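Local atomic coordinates of extracellular solute-binding protein, family 1 (Bifidobacterium longum subsp. infantis ATCC 15697, PDB entry 3OMB), a protein that probably binds a solute, perhaps a carbohydrate, outside the cell for uptake by an ABC transporter, and carries a magnesium ion. Residues L372-K377 with V423-D428; Y399-D404 with A430-D435. All coordinates share one frame; numbering follows the deposited sequence.

Contact 1: L372-K377 with V423-D428; sequences LLYSEK and VGWIPD
The ring of Y374 lies flat over the backbone of G424, whose CA sits 3.6 Å from the ring centroid and only 10° off the ring normal, a CH-pi contact over the centre of the face. Glycine suits this place because a CB here would clash with the carbonyl oxygen of L373. With CG anti to its own carbonyl carbon (chi1 -76°), Y374 reaches along the partner chain, so that CE1 and OH meet CG1 of V423, with OH 3.6 Å from that methyl. The hydroxyl itself hydrogen-bonds with the backbone O of A153. The indole of W425 comes in at the rim of the tyrosine, CD1 lying 3.8 Å from Y374 CD2 and near the plane of that ring; the W425 chi1 of 75° sets CD1 and NE1 beside Y374. Farther along, the extended chain of E376 crosses the ring of P427 at about a right angle, E376 OE1 3.6 Å from P427 CG, while OE1 hydrogen-bonds with H397 and OE2 with Y399. A single water donates to Y374 O (2.8 Å) and W425 O (2.7 Å). The chemistry is thus mainly apolar, with a water that serves one backbone carbonyl of each segment.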
ATOM      1  N   LEU A 372      -7.459  23.736   6.158  1.00 21.91           N
ATOM      2  CA  LEU A 372      -8.739  23.466   5.514  1.00 22.17           C
ATOM      3  C   LEU A 372      -8.746  22.111   4.791  1.00 21.40           C
ATOM      4  O   LEU A 372      -9.785  21.452   4.747  1.00 21.02           O
ATOM      5  CB  LEU A 372      -9.144  24.602   4.557  1.00 22.31           C
ATOM      6  CG  LEU A 372      -9.705  25.896   5.169  1.00 24.51           C
ATOM      7  CD1 LEU A 372      -9.709  27.027   4.152  1.00 25.97           C
ATOM      8  CD2 LEU A 372     -11.106  25.713   5.734  1.00 25.99           C
ATOM      9  N   LEU A 373      -7.596  21.711   4.240  1.00 21.31           N
ATOM     10  CA  LEU A 373      -7.452  20.404   3.564  1.00 20.54           C
ATOM     11  C   LEU A 373      -7.682  19.247   4.522  1.00 20.02           C
ATOM     12  O   LEU A 373      -8.209  18.207   4.130  1.00 20.34           O
ATOM     13  CB  LEU A 373      -6.088  20.265   2.873  1.00 20.53           C
ATOM     14  CG  LEU A 373      -5.944  21.062   1.572  1.00 20.35           C
ATOM     15  CD1 LEU A 373      -4.487  21.176   1.234  1.00 20.19           C
ATOM     16  CD2 LEU A 373      -6.743  20.406   0.422  1.00 18.76           C
ATOM     17  N   TYR A 374      -7.352  19.460   5.791  1.00 19.48           N
ATOM     18  CA  TYR A 374      -7.569  18.461   6.837  1.00 18.77           C
ATOM     19  C   TYR A 374      -8.943  18.532   7.539  1.00 18.91           C
ATOM     20  O   TYR A 374      -9.237  17.721   8.427  1.00 18.87           O
ATOM     21  CB  TYR A 374      -6.401  18.448   7.836  1.00 18.48           C
ATOM     22  CG  TYR A 374      -5.168  17.756   7.265  1.00 18.83           C
ATOM     23  CD1 TYR A 374      -4.384  18.375   6.276  1.00 17.67           C
ATOM     24  CD2 TYR A 374      -4.796  16.475   7.690  1.00 19.40           C
ATOM     25  CE1 TYR A 374      -3.258  17.737   5.744  1.00 19.80           C
ATOM     26  CE2 TYR A 374      -3.666  15.822   7.149  1.00 18.59           C
ATOM     27  CZ  TYR A 374      -2.906  16.457   6.183  1.00 20.09           C
ATOM     28  OH  TYR A 374      -1.791  15.828   5.660  1.00 21.55           O
ATOM     29  N   SER A 375      -9.798  19.454   7.134  1.00 19.13           N
ATOM     30  CA  SER A 375     -11.180  19.423   7.626  1.00 20.61           C
ATOM     31  C   SER A 375     -11.983  18.326   6.933  1.00 20.97           C
ATOM     32  O   SER A 375     -11.654  17.903   5.822  1.00 21.30           O
ATOM     33  CB  SER A 375     -11.887  20.769   7.413  1.00 20.79           C
ATOM     34  OG  SER A 375     -12.181  20.935   6.048  1.00 21.61           O
ATOM     35  N   GLU A 376     -13.041  17.876   7.595  1.00 21.73           N
ATOM     36  CA  GLU A 376     -13.856  16.794   7.099  1.00 22.61           C
ATOM     37  C   GLU A 376     -14.460  17.168   5.736  1.00 22.83           C
ATOM     38  O   GLU A 376     -14.457  16.352   4.791  1.00 22.58           O
ATOM     39  CB  GLU A 376     -14.962  16.470   8.112  1.00 22.93           C
ATOM     40  CG  GLU A 376     -15.813  15.278   7.695  1.00 26.01           C
ATOM     41  CD  GLU A 376     -16.834  14.877   8.747  1.00 29.88           C
ATOM     42  OE1 GLU A 376     -16.619  15.166   9.947  1.00 32.50           O
ATOM     43  OE2 GLU A 376     -17.855  14.267   8.370  1.00 32.31           O
ATOM     44  N   LYS A 377     -14.950  18.399   5.635  1.00 22.50           N
ATOM     45  CA  LYS A 377     -15.552  18.872   4.410  1.00 23.67           C
ATOM     46  C   LYS A 377     -14.632  18.697   3.215  1.00 23.03           C
ATOM     47  O   LYS A 377     -15.045  18.185   2.173  1.00 23.31           O
ATOM     48  CB  LYS A 377     -15.987  20.337   4.555  1.00 25.17           C
ATOM     49  CG  LYS A 377     -16.373  20.993   3.235  1.00 28.72           C
ATOM     50  CD  LYS A 377     -17.459  22.037   3.423  1.00 33.69           C
ATOM     51  CE  LYS A 377     -16.864  23.404   3.575  1.00 36.96           C
ATOM     52  NZ  LYS A 377     -17.926  24.406   3.894  1.00 41.15           N
ATOM     53  N   VAL A 423      -4.924  14.516   0.584  1.00 19.62           N
ATOM     54  CA  VAL A 423      -4.043  14.968   1.624  1.00 19.37           C
ATOM     55  C   VAL A 423      -4.985  15.635   2.624  1.00 19.23           C
ATOM     56  O   VAL A 423      -5.498  16.724   2.391  1.00 20.42           O
ATOM     57  CB  VAL A 423      -2.997  15.913   1.028  1.00 19.23           C
ATOM     58  CG1 VAL A 423      -2.116  16.479   2.091  1.00 19.00           C
ATOM     59  CG2 VAL A 423      -2.139  15.159   0.028  1.00 19.29           C
ATOM     60  N   GLY A 424      -5.234  14.951   3.728  1.00 18.79           N
ATOM     61  CA  GLY A 424      -6.316  15.307   4.638  1.00 18.10           C
ATOM     62  C   GLY A 424      -6.560  14.044   5.427  1.00 18.18           C
ATOM     63  O   GLY A 424      -5.712  13.161   5.437  1.00 18.37           O
ATOM     64  N   TRP A 425      -7.690  13.947   6.105  1.00 18.00           N
ATOM     65  CA  TRP A 425      -7.982  12.739   6.858  1.00 18.19           C
ATOM     66  C   TRP A 425      -9.491  12.557   6.982  1.00 18.34           C
ATOM     67  O   TRP A 425     -10.212  13.522   7.128  1.00 18.53           O
ATOM     68  CB  TRP A 425      -7.294  12.737   8.223  1.00 17.42           C
ATOM     69  CG  TRP A 425      -7.913  13.639   9.274  1.00 18.00           C
ATOM     70  CD1 TRP A 425      -7.994  15.008   9.236  1.00 18.22           C
ATOM     71  CD2 TRP A 425      -8.520  13.233  10.513  1.00 17.20           C
ATOM     72  NE1 TRP A 425      -8.601  15.474  10.375  1.00 19.80           N
ATOM     73  CE2 TRP A 425      -8.955  14.410  11.168  1.00 19.21           C
ATOM     74  CE3 TRP A 425      -8.752  11.990  11.126  1.00 18.03           C
ATOM     75  CZ2 TRP A 425      -9.593  14.390  12.422  1.00 20.29           C
ATOM     76  CZ3 TRP A 425      -9.395  11.966  12.387  1.00 18.18           C
ATOM     77  CH2 TRP A 425      -9.814  13.161  13.011  1.00 19.14           C
ATOM     78  N   ILE A 426      -9.951  11.313   6.878  1.00 18.80           N
ATOM     79  CA  ILE A 426     -11.365  10.996   7.047  1.00 18.84           C
ATOM     80  C   ILE A 426     -11.518  10.567   8.486  1.00 19.29           C
ATOM     81  O   ILE A 426     -10.964   9.524   8.878  1.00 18.97           O
ATOM     82  CB  ILE A 426     -11.843   9.828   6.143  1.00 18.77           C
ATOM     83  CG1 ILE A 426     -11.581  10.114   4.655  1.00 19.20           C
ATOM     84  CG2 ILE A 426     -13.355   9.528   6.382  1.00 17.50           C
ATOM     85  CD1 ILE A 426     -12.324  11.275   4.115  1.00 20.96           C
ATOM     86  N   PRO A 427     -12.266  11.360   9.282  1.00 19.49           N
ATOM     87  CA  PRO A 427     -12.381  11.104  10.727  1.00 19.91           C
ATOM     88  C   PRO A 427     -13.278   9.895  11.017  1.00 20.60           C
ATOM     89  O   PRO A 427     -14.136   9.559  10.190  1.00 20.87           O
ATOM     90  CB  PRO A 427     -13.004  12.390  11.257  1.00 19.60           C
ATOM     91  CG  PRO A 427     -13.873  12.892  10.053  1.00 19.77           C
ATOM     92  CD  PRO A 427     -13.103  12.496   8.828  1.00 19.19           C
ATOM     93  N   ASP A 428     -13.090   9.255  12.177  1.00 21.04           N
ATOM     94  CA  ASP A 428     -13.866   8.053  12.518  1.00 21.77           C
ATOM     95  C   ASP A 428     -15.351   8.332  12.636  1.00 23.07           C
ATOM     96  O   ASP A 428     -16.183   7.423  12.449  1.00 22.42           O
ATOM     97  CB  ASP A 428     -13.387   7.412  13.799  1.00 21.73           C
ATOM     98  CG  ASP A 428     -12.066   6.678  13.630  1.00 23.41           C
ATOM     99  OD1 ASP A 428     -11.607   6.508  12.465  1.00 23.11           O
ATOM    100  OD2 ASP A 428     -11.491   6.280  14.674  1.00 24.35           O
TER
HETATM  101  O   HOH W   1     -11.101  15.635   8.541  1.00 23.71           O

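Contact 2: Y399-D404 with A430-D435; sequences YTVDND and ATIKGD
Three backbone hydrogen bonds join Y399-V401 to T431-K433 in parallel register: Y399 N to T431 O, K433 N to Y399 O (2.8 Å) and V401 N to K433 O (2.7 Å). Beyond the strand end, N403 ND2 donates to G434 O; their 2.5 Å separation is shorter than expected for N-H...O, and its exact value is doubtful. The amide meets a lone pair in the carbonyl plane, although the oxygen lies 22° out of the amide plane and the N-H...O angle is 146°. Replacing N403 by an alanine would probably leave G434 O without this donor and the turn after the strand less firmly tied. The backbone of G434 is bent so that a CB would jam against the preceding carbonyl and clash with V401 O, so glycine fits. Outward from the backbone, T400 and K433 run side by side on one face. K433 CG is anti to the backbone N (chi1 171°) and the chain stays extended, bringing CD to 3.9 Å from T400 OG1 while the end leads away, as suits a surface lysine. On the other face I432 sends CG2 to V401 CG2 (3.9 Å) and CG1 to Y399 CD2 (4.2 Å), while L384 of helix 376-384 packs against I432 and V401. A430 CB meets the tyrosine ring at its edge. Strand 398-401, helix 403-411 and strand 431-433 form a beta-alpha-beta unit, whose two parallel strands are joined here.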
ATOM      1  N   TYR A 399     -22.539  10.568   4.386  1.00 26.13           N
ATOM      2  CA  TYR A 399     -22.398  10.751   2.958  1.00 26.31           C
ATOM      3  C   TYR A 399     -22.830   9.488   2.224  1.00 27.05           C
ATOM      4  O   TYR A 399     -22.633   8.373   2.714  1.00 27.39           O
ATOM      5  CB  TYR A 399     -20.943  11.116   2.608  1.00 24.92           C
ATOM      6  CG  TYR A 399     -20.358  12.181   3.519  1.00 23.97           C
ATOM      7  CD1 TYR A 399     -20.422  13.540   3.180  1.00 22.81           C
ATOM      8  CD2 TYR A 399     -19.760  11.831   4.737  1.00 20.76           C
ATOM      9  CE1 TYR A 399     -19.890  14.513   4.036  1.00 22.78           C
ATOM     10  CE2 TYR A 399     -19.239  12.783   5.582  1.00 22.45           C
ATOM     11  CZ  TYR A 399     -19.295  14.120   5.233  1.00 23.03           C
ATOM     12  OH  TYR A 399     -18.762  15.053   6.098  1.00 23.35           O
ATOM     13  N   THR A 400     -23.417   9.674   1.051  1.00 27.88           N
ATOM     14  CA  THR A 400     -23.778   8.544   0.194  1.00 29.05           C
ATOM     15  C   THR A 400     -23.123   8.738  -1.157  1.00 29.44           C
ATOM     16  O   THR A 400     -23.250   9.802  -1.763  1.00 29.37           O
ATOM     17  CB  THR A 400     -25.315   8.389   0.032  1.00 29.32           C
ATOM     18  OG1 THR A 400     -25.904   8.145   1.315  1.00 29.87           O
ATOM     19  CG2 THR A 400     -25.667   7.212  -0.913  1.00 29.67           C
ATOM     20  N   VAL A 401     -22.407   7.710  -1.600  1.00 30.16           N
ATOM     21  CA  VAL A 401     -21.791   7.700  -2.920  1.00 31.35           C
ATOM     22  C   VAL A 401     -22.763   7.109  -3.939  1.00 33.47           C
ATOM     23  O   VAL A 401     -23.418   6.104  -3.678  1.00 33.22           O
ATOM     24  CB  VAL A 401     -20.475   6.897  -2.926  1.00 30.70           C
ATOM     25  CG1 VAL A 401     -19.847   6.875  -4.317  1.00 30.40           C
ATOM     26  CG2 VAL A 401     -19.493   7.470  -1.920  1.00 29.90           C
ATOM     27  N   ASP A 402     -22.853   7.761  -5.094  1.00 35.82           N
ATOM     28  CA  ASP A 402     -23.587   7.233  -6.236  1.00 38.57           C
ATOM     29  C   ASP A 402     -22.614   6.516  -7.166  1.00 39.50           C
ATOM     30  O   ASP A 402     -21.877   7.141  -7.921  1.00 39.23           O
ATOM     31  CB  ASP A 402     -24.287   8.367  -6.975  1.00 39.42           C
ATOM     32  CG  ASP A 402     -24.991   7.901  -8.240  1.00 41.90           C
ATOM     33  OD1 ASP A 402     -25.863   8.662  -8.711  1.00 44.38           O
ATOM     34  OD2 ASP A 402     -24.682   6.793  -8.760  1.00 43.84           O
ATOM     35  N   ASN A 403     -22.652   5.197  -7.112  1.00 41.30           N
ATOM     36  CA  ASN A 403     -21.648   4.348  -7.735  1.00 43.35           C
ATOM     37  C   ASN A 403     -21.598   4.278  -9.238  1.00 44.53           C
ATOM     38  O   ASN A 403     -20.502   4.200  -9.817  1.00 44.75           O
ATOM     39  CB  ASN A 403     -21.778   2.954  -7.183  1.00 44.03           C
ATOM     40  CG  ASN A 403     -20.902   2.765  -6.032  1.00 45.44           C
ATOM     41  OD1 ASN A 403     -19.678   2.804  -6.183  1.00 47.95           O
ATOM     42  ND2 ASN A 403     -21.492   2.615  -4.841  1.00 46.75           N
ATOM     43  N   ASP A 404     -22.784   4.271  -9.848  1.00 45.65           N
ATOM     44  CA  ASP A 404     -22.940   4.372 -11.287  1.00 46.67           C
ATOM     45  C   ASP A 404     -22.142   5.569 -11.755  1.00 46.08           C
ATOM     46  O   ASP A 404     -21.340   5.473 -12.689  1.00 46.37           O
ATOM     47  CB  ASP A 404     -24.408   4.623 -11.643  1.00 47.68           C
ATOM     48  CG  ASP A 404     -25.318   3.449 -11.321  1.00 49.73           C
ATOM     49  OD1 ASP A 404     -24.848   2.413 -10.770  1.00 51.78           O
ATOM     50  OD2 ASP A 404     -26.526   3.586 -11.623  1.00 51.88           O
ATOM     51  N   ALA A 430     -17.082   9.968  10.619  1.00 24.01           N
ATOM     52  CA  ALA A 430     -17.704   9.982   9.290  1.00 23.81           C
ATOM     53  C   ALA A 430     -18.159   8.593   8.847  1.00 24.20           C
ATOM     54  O   ALA A 430     -17.405   7.627   8.956  1.00 23.13           O
ATOM     55  CB  ALA A 430     -16.772  10.547   8.270  1.00 23.38           C
ATOM     56  N   THR A 431     -19.397   8.519   8.360  1.00 25.01           N
ATOM     57  CA  THR A 431     -19.979   7.312   7.791  1.00 25.90           C
ATOM     58  C   THR A 431     -20.245   7.578   6.317  1.00 26.19           C
ATOM     59  O   THR A 431     -21.012   8.480   5.973  1.00 26.36           O
ATOM     60  CB  THR A 431     -21.309   6.882   8.512  1.00 26.28           C
ATOM     61  OG1 THR A 431     -21.063   6.726   9.909  1.00 27.53           O
ATOM     62  CG2 THR A 431     -21.845   5.536   7.954  1.00 27.12           C
ATOM     63  N   ILE A 432     -19.565   6.816   5.466  1.00 26.56           N
ATOM     64  CA  ILE A 432     -19.730   6.883   4.010  1.00 27.10           C
ATOM     65  C   ILE A 432     -20.425   5.611   3.505  1.00 28.00           C
ATOM     66  O   ILE A 432     -19.915   4.502   3.689  1.00 28.22           O
ATOM     67  CB  ILE A 432     -18.374   7.042   3.308  1.00 26.48           C
ATOM     68  CG1 ILE A 432     -17.681   8.339   3.762  1.00 26.66           C
ATOM     69  CG2 ILE A 432     -18.553   7.045   1.797  1.00 26.19           C
ATOM     70  CD1 ILE A 432     -16.203   8.429   3.437  1.00 25.91           C
ATOM     71  N   LYS A 433     -21.585   5.785   2.879  1.00 28.72           N
ATOM     72  CA  LYS A 433     -22.322   4.691   2.243  1.00 29.76           C
ATOM     73  C   LYS A 433     -21.991   4.607   0.738  1.00 29.47           C
ATOM     74  O   LYS A 433     -21.932   5.620   0.058  1.00 29.51           O
ATOM     75  CB  LYS A 433     -23.823   4.909   2.476  1.00 30.68           C
ATOM     76  CG  LYS A 433     -24.757   3.989   1.717  1.00 33.86           C
ATOM     77  CD  LYS A 433     -26.232   4.309   2.026  1.00 38.17           C
ATOM     78  CE  LYS A 433     -27.175   3.322   1.327  1.00 39.86           C
ATOM     79  NZ  LYS A 433     -28.563   3.871   1.162  1.00 40.53           N
ATOM     80  N   GLY A 434     -21.752   3.400   0.232  1.00 29.49           N
ATOM     81  CA  GLY A 434     -21.558   3.170  -1.203  1.00 29.31           C
ATOM     82  C   GLY A 434     -20.142   3.261  -1.749  1.00 29.39           C
ATOM     83  O   GLY A 434     -19.970   3.276  -2.970  1.00 29.88           O
ATOM     84  N   ASP A 435     -19.125   3.361  -0.887  1.00 29.00           N
ATOM     85  CA  ASP A 435     -17.730   3.246  -1.352  1.00 28.58           C
ATOM     86  C   ASP A 435     -17.473   1.750  -1.527  1.00 28.81           C
ATOM     87  O   ASP A 435     -17.087   1.070  -0.581  1.00 28.25           O
ATOM     88  CB  ASP A 435     -16.740   3.876  -0.354  1.00 28.23           C
ATOM     89  CG  ASP A 435     -15.243   3.767  -0.813  1.00 29.32           C
ATOM     90  OD1 ASP A 435     -14.945   3.057  -1.809  1.00 28.52           O
ATOM     91  OD2 ASP A 435     -14.348   4.381  -0.160  1.00 28.26           O
TER

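How the contacts relate
Contacts 1 and 2 lie about 16 Å apart between centres and meet through E376, whose OE2 is 2.6 Å from Y399 OH, a probable hydrogen bond. The same carboxylate oxygen packs on A430 CB at 3.9 Å, and I426 CG2 touches I432 CD1 at 4.2 Å, so the two contacts share a polar and an apolar junction. Their segments alternate along the chain: 372-377, 399-404, 423-428, then 430-435. Helix 376-384 starts in contact 1 and places L384 against the small three-stranded sheet of contact 2, while a single residue separates segments 423-428 and 430-435. Both contacts lie away from the magnesium site formed by D199, N201, N203, Q205, D207 and E208.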